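Local coordinates for kinesin-like protein KIF19 (Mus musculus, PDB 5GSZ) that moves along microtubules toward their plus ends and depolymerizes them at ciliary tips, thereby regulating the length of motile cilia, at residues R159-P164 with R204-E209; S149-Y154 with H221-V226; L16-I21 with A321-A326. All blocks are in the same frame, centred on the assembly; numbering follows the deposited sequence.

Contact 1: residues R159-P164 with R204-E209; sequences RDLLNP and RQRTQE
Arg-159 closes on the backbone of Gln-205 with the outer end of its guanidinium, and both of the hydrogen bonds that cross here go to one atom, Gln-205 O. NH2 of Arg-159 lies 2.5 Å from Gln-205 O. NH1 of Arg-159 is 2.7 Å from the same Gln-205 O. The oxygen sits close to the guanidinium plane, and the two nitrogens reach it from one face of its own peptide plane. A bend in the arginine chain (chi3 57°) turns the group across to the loop. NH1 also forms a salt bridge with Glu-152, whose OE1 is in turn hydrogen-bonded to Thr-207 OG1; the carboxylate thus ties the arginine to the threonine.

The contact joins the outermost strand of the mixed central sheet, 157-160, to the loop after helix 192-203 in the kinesin motor domain. Segment 204-209 leads from that helix toward what is, by comparison with other kinesins, probably the first switch region. Past Asp-160 the chain makes a type I turn to Asn-163, with an Asx turn inside it: Asp-160 OD1 accepts from Leu-162 N at 2.8 Å, the donor coming from above the carboxylate plane.

Apolar contacts complete the pairing. Leu-161 CD2 meets the aliphatic stem of Arg-206, 3.7 Å from its CG. Further out, Pro-164 CG lies 3.5 Å from Gln-205 CG. The glutamine is folded at chi2 (-52°), and its amide nitrogen turns back to Lys-201 O. The guanidinium of Arg-206 makes a salt bridge with Asp-250 and hydrogen bonds to Asn-203 OD1 and Ser-220 O, with its side chain about 4 Å from the magnesium ion at nearest atoms.

Contact 2: residues S149-Y154 with H221-V226; sequences SYLEIY and HAVLQV
Tyr-150 and Leu-224 cross at about a right angle on one side of the sheet, the ring passing beside the leucine stem with Tyr-150 CD1 3.7 Å from Leu-224 CB. With CG trans to the backbone N (chi1 -168°), the tyrosine ring extends along the neighbouring strand as far as Ala-222. There Tyr-150 CE1 comes within 4.0 Å of Ala-222 CB. The phenol oxygen goes on to Asn-203 OD1, at the end of helix 192-203.

On the opposite side Leu-151 and Val-223 lie side by side and point the same way, Leu-151 CG being 4.0 Å from Val-223 CB. Leu-151 holds CG in the crowded position between its own N and carbonyl carbon (chi1 62°), and Leu-151 CD2 reaches to 3.9 Å from Gln-225 NE2. Gln-225 OE1 is held by Arg-245. Ile-153 adds to this face, and helix 302-307 packs on it through Leu-303 and Leu-306.

These are neighbouring antiparallel strands, 142-154 and 220-232, in the central sheet of the kinesin motor domain. Ser-149 with Gln-225, Leu-151 with Val-223 and Ile-153 with His-221 are hydrogen-bonded pairs; Tyr-150 with Leu-224 and Glu-152 with Ala-222 are non-hydrogen-bonded pairs between them. Among the six backbone bonds the straightest is Val-223 N to Leu-151 O, 2.9 Å long with 174° at the hydrogen.

At the nucleotide end the Glu-152 chain runs extended, its CG passing His-221 O at 3.5 Å. Glu-152 OE2 meets Ser-220 OG, while the His-221 ring turns to the amide of Ala-252 through ND1.

Contact 3: residues L16-I21 with A321-A326; sequences LRVRPI and AHISPA. With ADP (adenosine-5'-diphosphate), chain B.
The carbonyl oxygen of Ala-321 is met by two groups of the facing strand: the amide Arg-17 N bonds it at 2.8 Å, and Leu-16 CA brings a C-H to within 3.3 Å of the same Ala-321 O. Two further backbone bonds, Ile-323 N to Arg-17 O and Arg-19 N to Ile-323 O, continue the parallel pairing of strands 12-18 and 315-323 in the central sheet of this P-loop NTPase fold. The first strand runs out into Arg-Val-Arg-Pro, the adenine-binding sequence of kinesins.

Arg-17, His-322 and the nucleotide share one face. The arginine chain is stretched out from CG to NE and runs alongside the histidine, its planar end near the adenine amino group and bonded to Gln-77. His-322 is fixed at both ring nitrogens, ND1 by Tyr-103 O and NE2 by Thr-113 OG1. Pro-20 CD sits over a face of the adenine, 3.4 Å from ADP N1. Arg-19 CB is on the same side of the adenine plane, just past its N7 rim, 3.6 Å from ADP N7.

The face carrying Leu-16, Val-18, Ala-321 and Ile-323 is apolar. Leu-16 crosses Ile-323 at about a right angle, with Leu-16 CD2 3.9 Å from Ile-323 CD1, and helix 330-340 packs against both. Val-18 CG1 packs 3.6 Å from Pro-325 CB.

Beyond the strands the loops stay together. Arg-19 has CG lodged between its N and carbonyl carbon (chi1 61°), which swings the chain back over the second segment, and one face of its guanidinium lies over Ser-324 CB and OG. Glu-25 holds both residues, by a salt bridge to Arg-19 NH2 and a hydrogen bond to Ser-324 OG. That hydroxyl oxygen also closes an ST turn, accepting from Ala-326 N at 3.1 Å.

How the contacts relate
All three contacts involve the same mixed sheet, but at different depths. Contact 2 is buried inside it, and contact 3 is a buried parallel pair toward the other side, about 24 Å away between centres. Contact 1 is only partly buried, at the outermost strand. Contacts 1 and 2 touch, since strands 142-154 and 157-160 are neighbours in chain and sheet, and a salt bridge links them. Chemistry follows place: regular backbone bonds dominate contacts 2 and 3, whereas an arginine gripping a single carbonyl joins strand to loop in contact 1. Contacts 1 and 3 lie at different parts of the nucleotide site.

Contact 1: residues R159-P164 with R204-E209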
loop_
_atom_site.group_PDB
_atom_site.type_symbol
_atom_site.label_atom_id
_atom_site.label_comp_id
_atom_site.label_asym_id
_atom_site.label_seq_id
_atom_site.Cartn_x
_atom_site.Cartn_y
_atom_site.Cartn_z
ATOM N N ARG A 159 7.803 -14.963 2.857
ATOM C CA ARG A 159 7.915 -15.432 4.229
ATOM C C ARG A 159 6.646 -15.084 4.989
ATOM O O ARG A 159 5.977 -14.092 4.683
ATOM C CB ARG A 159 9.132 -14.802 4.926
ATOM C CG ARG A 159 10.481 -15.298 4.372
ATOM C CD ARG A 159 11.678 -14.470 4.864
ATOM N NE ARG A 159 11.789 -14.415 6.319
ATOM C CZ ARG A 159 11.636 -13.307 7.031
ATOM N NH1 ARG A 159 11.366 -12.167 6.411
ATOM N NH2 ARG A 159 11.753 -13.335 8.358
ATOM N N ASP A 160 6.321 -15.910 5.985
ATOM C CA ASP A 160 5.218 -15.642 6.910
ATOM C C ASP A 160 5.746 -14.753 8.024
ATOM O O ASP A 160 6.538 -15.196 8.854
ATOM C CB ASP A 160 4.652 -16.942 7.476
ATOM C CG ASP A 160 3.545 -16.716 8.521
ATOM O OD1 ASP A 160 3.226 -15.556 8.871
ATOM O OD2 ASP A 160 2.984 -17.725 9.007
ATOM N N LEU A 161 5.303 -13.502 8.060
ATOM C CA LEU A 161 5.855 -12.598 9.057
ATOM C C LEU A 161 5.427 -12.938 10.476
ATOM O O LEU A 161 5.991 -12.371 11.417
ATOM C CB LEU A 161 5.463 -11.160 8.739
ATOM C CG LEU A 161 6.126 -10.581 7.506
ATOM C CD1 LEU A 161 5.456 -9.244 7.174
ATOM C CD2 LEU A 161 7.643 -10.439 7.726
ATOM N N LEU A 162 4.436 -13.818 10.654
ATOM C CA LEU A 162 3.945 -14.167 11.981
ATOM C C LEU A 162 4.522 -15.477 12.487
ATOM O O LEU A 162 4.280 -15.842 13.640
ATOM C CB LEU A 162 2.414 -14.248 11.989
ATOM C CG LEU A 162 1.684 -12.964 11.612
ATOM C CD1 LEU A 162 0.178 -13.138 11.721
ATOM C CD2 LEU A 162 2.146 -11.825 12.475
ATOM N N ASN A 163 5.282 -16.177 11.655
ATOM C CA ASN A 163 5.903 -17.459 11.940
ATOM C C ASN A 163 7.078 -17.619 10.971
ATOM O O ASN A 163 7.011 -18.417 10.023
ATOM C CB ASN A 163 4.856 -18.569 11.817
ATOM C CG ASN A 163 5.423 -19.949 12.080
ATOM O OD1 ASN A 163 5.646 -20.734 11.150
ATOM N ND2 ASN A 163 5.649 -20.260 13.348
ATOM N N PRO A 164 8.157 -16.850 11.163
ATOM C CA PRO A 164 9.316 -16.956 10.259
ATOM C C PRO A 164 9.941 -18.339 10.211
ATOM O O PRO A 164 10.574 -18.683 9.202
ATOM C CB PRO A 164 10.301 -15.930 10.832
ATOM C CG PRO A 164 9.484 -15.026 11.675
ATOM C CD PRO A 164 8.360 -15.831 12.209
ATOM N N ARG A 204 9.050 -6.866 12.581
ATOM C CA ARG A 204 10.479 -7.008 12.792
ATOM C C ARG A 204 11.054 -8.283 12.195
ATOM O O ARG A 204 12.271 -8.457 12.225
ATOM C CB ARG A 204 10.796 -6.929 14.282
ATOM C CG ARG A 204 10.540 -5.557 14.832
ATOM C CD ARG A 204 10.424 -5.561 16.332
ATOM N NE ARG A 204 9.054 -5.189 16.699
ATOM C CZ ARG A 204 8.674 -4.666 17.859
ATOM N NH1 ARG A 204 9.563 -4.441 18.780
ATOM N NH2 ARG A 204 7.403 -4.369 18.097
ATOM N N GLN A 205 10.237 -9.166 11.644
ATOM C CA GLN A 205 10.773 -10.316 10.932
ATOM C C GLN A 205 11.045 -10.018 9.465
ATOM O O GLN A 205 11.646 -10.855 8.776
ATOM C CB GLN A 205 9.817 -11.501 11.063
ATOM C CG GLN A 205 9.295 -11.639 12.479
ATOM C CD GLN A 205 10.418 -11.664 13.487
ATOM O OE1 GLN A 205 11.343 -12.469 13.379
ATOM N NE2 GLN A 205 10.360 -10.759 14.461
ATOM N N ARG A 206 10.618 -8.851 8.984
ATOM C CA ARG A 206 10.951 -8.426 7.634
ATOM C C ARG A 206 12.460 -8.430 7.433
ATOM O O ARG A 206 13.216 -7.954 8.286
ATOM C CB ARG A 206 10.396 -7.029 7.364
ATOM C CG ARG A 206 8.884 -6.923 7.477
ATOM C CD ARG A 206 8.389 -5.480 7.306
ATOM N NE ARG A 206 8.317 -4.963 5.934
ATOM C CZ ARG A 206 7.769 -3.780 5.648
ATOM N NH1 ARG A 206 7.279 -3.043 6.636
ATOM N NH2 ARG A 206 7.685 -3.327 4.398
ATOM N N THR A 207 12.889 -8.977 6.297
ATOM C CA THR A 207 14.294 -8.993 5.913
ATOM C C THR A 207 14.939 -7.617 6.079
ATOM O O THR A 207 14.398 -6.601 5.629
ATOM C CB THR A 207 14.397 -9.457 4.466
ATOM O OG1 THR A 207 13.800 -10.753 4.341
ATOM C CG2 THR A 207 15.835 -9.517 4.034
ATOM N N GLN A 208 16.108 -7.591 6.725
ATOM C CA GLN A 208 16.789 -6.361 7.110
ATOM C C GLN A 208 17.816 -5.933 6.062
ATOM O O GLN A 208 18.254 -6.722 5.225
ATOM C CB GLN A 208 17.475 -6.531 8.469
ATOM N N GLU A 209 18.199 -4.658 6.126
ATOM C CA GLU A 209 19.258 -4.133 5.266
ATOM C C GLU A 209 20.623 -4.563 5.794
ATOM O O GLU A 209 20.928 -4.329 6.973
ATOM C CB GLU A 209 19.182 -2.609 5.179
ATOM C CG GLU A 209 18.391 -2.114 3.977
ATOM C CD GLU A 209 17.854 -0.701 4.152
ATOM O OE1 GLU A 209 17.954 -0.164 5.282
ATOM O OE2 GLU A 209 17.298 -0.149 3.167
#

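Contact 2: residues S149-Y154 with H221-V226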
loop_
_atom_site.group_PDB
_atom_site.type_symbol
_atom_site.label_atom_id
_atom_site.label_comp_id
_atom_site.label_asym_id
_atom_site.label_seq_id
_atom_site.Cartn_x
_atom_site.Cartn_y
_atom_site.Cartn_z
ATOM N N SER A 149 -3.740 -12.690 7.514
ATOM C CA SER A 149 -2.363 -13.137 7.424
ATOM C C SER A 149 -1.477 -11.934 7.186
ATOM O O SER A 149 -1.943 -10.875 6.765
ATOM C CB SER A 149 -2.169 -14.148 6.309
ATOM O OG SER A 149 -2.928 -15.297 6.572
ATOM N N TYR A 150 -0.184 -12.114 7.429
ATOM C CA TYR A 150 0.768 -11.012 7.301
ATOM C C TYR A 150 2.082 -11.590 6.798
ATOM O O TYR A 150 2.768 -12.298 7.536
ATOM C CB TYR A 150 0.933 -10.303 8.639
ATOM C CG TYR A 150 1.656 -8.995 8.596
ATOM C CD1 TYR A 150 1.382 -8.055 7.617
ATOM C CD2 TYR A 150 2.588 -8.668 9.585
ATOM C CE1 TYR A 150 2.059 -6.812 7.599
ATOM C CE2 TYR A 150 3.246 -7.440 9.588
ATOM C CZ TYR A 150 2.980 -6.523 8.599
ATOM O OH TYR A 150 3.639 -5.330 8.608
ATOM N N LEU A 151 2.431 -11.293 5.551
ATOM C CA LEU A 151 3.551 -11.948 4.891
ATOM C C LEU A 151 4.515 -10.906 4.323
ATOM O O LEU A 151 4.174 -9.727 4.174
ATOM C CB LEU A 151 3.041 -12.888 3.792
ATOM C CG LEU A 151 2.272 -12.184 2.678
ATOM C CD1 LEU A 151 3.012 -12.256 1.358
ATOM C CD2 LEU A 151 0.878 -12.726 2.573
ATOM N N GLU A 152 5.740 -11.351 4.035
ATOM C CA GLU A 152 6.694 -10.554 3.283
ATOM C C GLU A 152 6.862 -11.125 1.887
ATOM O O GLU A 152 6.770 -12.334 1.687
ATOM C CB GLU A 152 8.057 -10.516 3.958
ATOM C CG GLU A 152 9.021 -9.488 3.380
ATOM C CD GLU A 152 10.371 -9.539 4.057
ATOM O OE1 GLU A 152 10.924 -10.659 4.175
ATOM O OE2 GLU A 152 10.847 -8.472 4.520
ATOM N N ILE A 153 7.076 -10.233 0.922
ATOM C CA ILE A 153 7.708 -10.560 -0.354
ATOM C C ILE A 153 9.007 -9.769 -0.419
ATOM O O ILE A 153 8.995 -8.530 -0.407
ATOM C CB ILE A 153 6.817 -10.239 -1.564
ATOM C CG1 ILE A 153 5.378 -10.668 -1.302
ATOM C CG2 ILE A 153 7.337 -10.965 -2.801
ATOM C CD1 ILE A 153 4.427 -10.185 -2.371
ATOM N N TYR A 154 10.121 -10.482 -0.459
ATOM C CA TYR A 154 11.449 -9.889 -0.527
ATOM C C TYR A 154 12.181 -10.591 -1.656
ATOM O O TYR A 154 12.446 -11.792 -1.567
ATOM C CB TYR A 154 12.203 -10.046 0.794
ATOM C CG TYR A 154 13.567 -9.436 0.729
ATOM C CD1 TYR A 154 13.769 -8.099 1.053
ATOM C CD2 TYR A 154 14.655 -10.179 0.295
ATOM C CE1 TYR A 154 15.022 -7.533 0.964
ATOM C CE2 TYR A 154 15.903 -9.629 0.200
ATOM C CZ TYR A 154 16.088 -8.307 0.534
ATOM O OH TYR A 154 17.351 -7.766 0.436
ATOM N N HIS A 221 8.196 -5.829 0.570
ATOM C CA HIS A 221 6.747 -5.641 0.577
ATOM C C HIS A 221 6.168 -6.306 1.807
ATOM O O HIS A 221 6.492 -7.460 2.099
ATOM C CB HIS A 221 6.068 -6.268 -0.637
ATOM C CG HIS A 221 6.463 -5.684 -1.953
ATOM N ND1 HIS A 221 6.519 -4.327 -2.185
ATOM C CD2 HIS A 221 6.748 -6.277 -3.135
ATOM C CE1 HIS A 221 6.858 -4.109 -3.442
ATOM N NE2 HIS A 221 7.010 -5.277 -4.037
ATOM N N ALA A 222 5.286 -5.613 2.510
ATOM C CA ALA A 222 4.549 -6.237 3.601
ATOM C C ALA A 222 3.077 -6.302 3.208
ATOM O O ALA A 222 2.472 -5.286 2.860
ATOM C CB ALA A 222 4.761 -5.486 4.913
ATOM N N VAL A 223 2.509 -7.496 3.216
ATOM C CA VAL A 223 1.122 -7.662 2.819
ATOM C C VAL A 223 0.341 -8.179 4.010
ATOM O O VAL A 223 0.661 -9.238 4.568
ATOM C CB VAL A 223 0.956 -8.593 1.613
ATOM C CG1 VAL A 223 -0.482 -8.529 1.150
ATOM C CG2 VAL A 223 1.917 -8.197 0.466
ATOM N N LEU A 224 -0.668 -7.420 4.404
ATOM C CA LEU A 224 -1.673 -7.866 5.352
ATOM C C LEU A 224 -2.961 -8.132 4.566
ATOM O O LEU A 224 -3.506 -7.226 3.915
ATOM C CB LEU A 224 -1.872 -6.817 6.449
ATOM C CG LEU A 224 -2.895 -7.218 7.505
ATOM C CD1 LEU A 224 -2.323 -8.332 8.320
ATOM C CD2 LEU A 224 -3.262 -6.045 8.386
ATOM N N GLN A 225 -3.421 -9.379 4.574
ATOM C CA GLN A 225 -4.674 -9.714 3.916
ATOM C C GLN A 225 -5.688 -10.211 4.929
ATOM O O GLN A 225 -5.348 -10.942 5.856
ATOM C CB GLN A 225 -4.495 -10.734 2.802
ATOM C CG GLN A 225 -3.494 -11.816 3.046
ATOM C CD GLN A 225 -3.807 -13.038 2.185
ATOM O OE1 GLN A 225 -4.956 -13.218 1.726
ATOM N NE2 GLN A 225 -2.783 -13.862 1.923
ATOM N N VAL A 226 -6.923 -9.760 4.754
ATOM C CA VAL A 226 -8.044 -10.106 5.610
ATOM C C VAL A 226 -9.133 -10.690 4.727
ATOM O O VAL A 226 -9.600 -10.025 3.796
ATOM C CB VAL A 226 -8.586 -8.890 6.375
ATOM C CG1 VAL A 226 -9.706 -9.325 7.324
ATOM C CG2 VAL A 226 -7.474 -8.190 7.101
#

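Contact 3: residues L16-I21 with A321-A326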
loop_
_atom_site.group_PDB
_atom_site.type_symbol
_atom_site.label_atom_id
_atom_site.label_comp_id
_atom_site.label_asym_id
_atom_site.label_seq_id
_atom_site.Cartn_x
_atom_site.Cartn_y
_atom_site.Cartn_z
ATOM N N LEU A 16 -2.360 11.649 -1.638
ATOM C CA LEU A 16 -0.965 12.011 -1.401
ATOM C C LEU A 16 -0.798 12.532 0.014
ATOM O O LEU A 16 -1.534 13.433 0.436
ATOM C CB LEU A 16 -0.429 13.047 -2.398
ATOM C CG LEU A 16 1.106 13.028 -2.233
ATOM C CD1 LEU A 16 1.844 12.829 -3.562
ATOM C CD2 LEU A 16 1.654 14.234 -1.466
ATOM N N ARG A 17 0.176 11.967 0.736
ATOM C CA ARG A 17 0.504 12.366 2.100
ATOM C C ARG A 17 1.893 12.979 2.152
ATOM O O ARG A 17 2.873 12.343 1.748
ATOM C CB ARG A 17 0.441 11.183 3.057
ATOM C CG ARG A 17 0.527 11.580 4.517
ATOM C CD ARG A 17 0.197 10.398 5.368
ATOM N NE ARG A 17 0.040 10.749 6.755
ATOM C CZ ARG A 17 -0.274 9.874 7.694
ATOM N NH1 ARG A 17 -0.441 8.604 7.368
ATOM N NH2 ARG A 17 -0.406 10.260 8.956
ATOM N N VAL A 18 1.975 14.199 2.681
ATOM C CA VAL A 18 3.240 14.863 2.973
ATOM C C VAL A 18 3.561 14.659 4.446
ATOM O O VAL A 18 2.791 15.075 5.324
ATOM C CB VAL A 18 3.169 16.357 2.637
ATOM C CG1 VAL A 18 4.567 16.938 2.638
ATOM C CG2 VAL A 18 2.443 16.582 1.298
ATOM N N ARG A 19 4.677 14.018 4.733
ATOM C CA ARG A 19 5.036 13.913 6.136
ATOM C C ARG A 19 5.679 15.219 6.575
ATOM O O ARG A 19 6.157 15.984 5.745
ATOM C CB ARG A 19 5.984 12.744 6.363
ATOM C CG ARG A 19 7.285 12.867 5.618
ATOM C CD ARG A 19 8.242 11.804 6.107
ATOM N NE ARG A 19 9.554 11.857 5.468
ATOM C CZ ARG A 19 10.447 12.834 5.660
ATOM N NH1 ARG A 19 10.152 13.866 6.442
ATOM N NH2 ARG A 19 11.632 12.793 5.061
ATOM N N PRO A 20 5.683 15.519 7.868
ATOM C CA PRO A 20 6.446 16.681 8.334
ATOM C C PRO A 20 7.915 16.557 7.960
ATOM O O PRO A 20 8.457 15.458 7.827
ATOM C CB PRO A 20 6.262 16.646 9.855
ATOM C CG PRO A 20 5.023 15.833 10.057
ATOM C CD PRO A 20 4.985 14.833 8.963
ATOM N N ILE A 21 8.569 17.715 7.820
ATOM C CA ILE A 21 10.009 17.731 7.585
ATOM C C ILE A 21 10.760 17.189 8.803
ATOM O O ILE A 21 10.312 17.306 9.953
ATOM C CB ILE A 21 10.483 19.146 7.203
ATOM C CG1 ILE A 21 11.939 19.089 6.717
ATOM C CG2 ILE A 21 10.303 20.111 8.374
ATOM C CD1 ILE A 21 12.321 20.194 5.803
ATOM N N ALA A 321 0.196 7.660 -1.933
ATOM C CA ALA A 321 1.559 8.094 -2.202
ATOM C C ALA A 321 2.085 8.982 -1.075
ATOM O O ALA A 321 1.343 9.777 -0.490
ATOM C CB ALA A 321 1.613 8.846 -3.527
ATOM N N HIS A 322 3.383 8.860 -0.796
ATOM C CA HIS A 322 4.053 9.567 0.295
ATOM C C HIS A 322 5.250 10.347 -0.223
ATOM O O HIS A 322 6.024 9.827 -1.030
ATOM C CB HIS A 322 4.526 8.572 1.369
ATOM C CG HIS A 322 3.407 7.814 2.009
ATOM N ND1 HIS A 322 2.832 6.703 1.429
ATOM C CD2 HIS A 322 2.741 8.022 3.169
ATOM C CE1 HIS A 322 1.870 6.254 2.212
ATOM N NE2 HIS A 322 1.791 7.041 3.272
ATOM N N ILE A 323 5.420 11.587 0.248
ATOM C CA ILE A 323 6.610 12.378 -0.069
ATOM C C ILE A 323 7.124 13.076 1.181
ATOM O O ILE A 323 6.402 13.284 2.160
ATOM C CB ILE A 323 6.401 13.461 -1.165
ATOM C CG1 ILE A 323 5.511 14.590 -0.645
ATOM C CG2 ILE A 323 5.876 12.857 -2.480
ATOM C CD1 ILE A 323 5.287 15.698 -1.642
ATOM N N SER A 324 8.393 13.439 1.120
ATOM C CA SER A 324 8.989 14.415 2.010
ATOM C C SER A 324 8.682 15.829 1.510
ATOM O O SER A 324 8.580 16.062 0.299
ATOM C CB SER A 324 10.495 14.211 2.086
ATOM O OG SER A 324 11.110 15.230 2.846
ATOM N N PRO A 325 8.500 16.788 2.414
ATOM C CA PRO A 325 8.362 18.189 1.987
ATOM C C PRO A 325 9.698 18.885 1.808
ATOM O O PRO A 325 9.718 20.076 1.484
ATOM C CB PRO A 325 7.566 18.819 3.138
ATOM C CG PRO A 325 7.958 18.006 4.360
ATOM C CD PRO A 325 8.380 16.631 3.879
ATOM N N ALA A 326 10.790 18.145 1.991
ATOM C CA ALA A 326 12.128 18.708 2.025
ATOM C C ALA A 326 12.678 18.998 0.630
ATOM O O ALA A 326 12.554 18.181 -0.298
ATOM C CB ALA A 326 13.067 17.749 2.746
HETATM P PB ADP B . 8.807 4.299 5.003
HETATM O O1B ADP B . 7.936 3.256 5.664
HETATM O O2B ADP B . 8.142 4.853 3.765
HETATM O O3B ADP B . 10.257 3.915 4.882
HETATM P PA ADP B . 8.587 5.282 7.619
HETATM O O1A ADP B . 7.169 5.654 7.930
HETATM O O2A ADP B . 9.140 3.923 7.962
HETATM O O3A ADP B . 8.872 5.536 6.042
HETATM O "O5'" ADP B . 9.609 6.270 8.361
HETATM C "C5'" ADP B . 9.423 7.669 8.488
HETATM C "C4'" ADP B . 9.829 8.041 9.899
HETATM O "O4'" ADP B . 9.149 9.250 10.205
HETATM C "C3'" ADP B . 9.272 7.011 10.846
HETATM O "O3'" ADP B . 10.044 7.121 12.043
HETATM C "C2'" ADP B . 7.847 7.468 11.077
HETATM O "O2'" ADP B . 7.422 7.162 12.412
HETATM C "C1'" ADP B . 7.922 8.978 10.881
HETATM N N9 ADP B . 6.798 9.495 10.060
HETATM C C8 ADP B . 6.510 9.152 8.785
HETATM N N7 ADP B . 5.421 9.814 8.309
HETATM C C5 ADP B . 4.993 10.603 9.310
HETATM C C6 ADP B . 3.883 11.546 9.487
HETATM N N6 ADP B . 3.012 11.787 8.475
HETATM N N1 ADP B . 3.778 12.156 10.688
HETATM C C2 ADP B . 4.650 11.928 11.682
HETATM N N3 ADP B . 5.675 11.064 11.596
HETATM C C4 ADP B . 5.895 10.389 10.454
#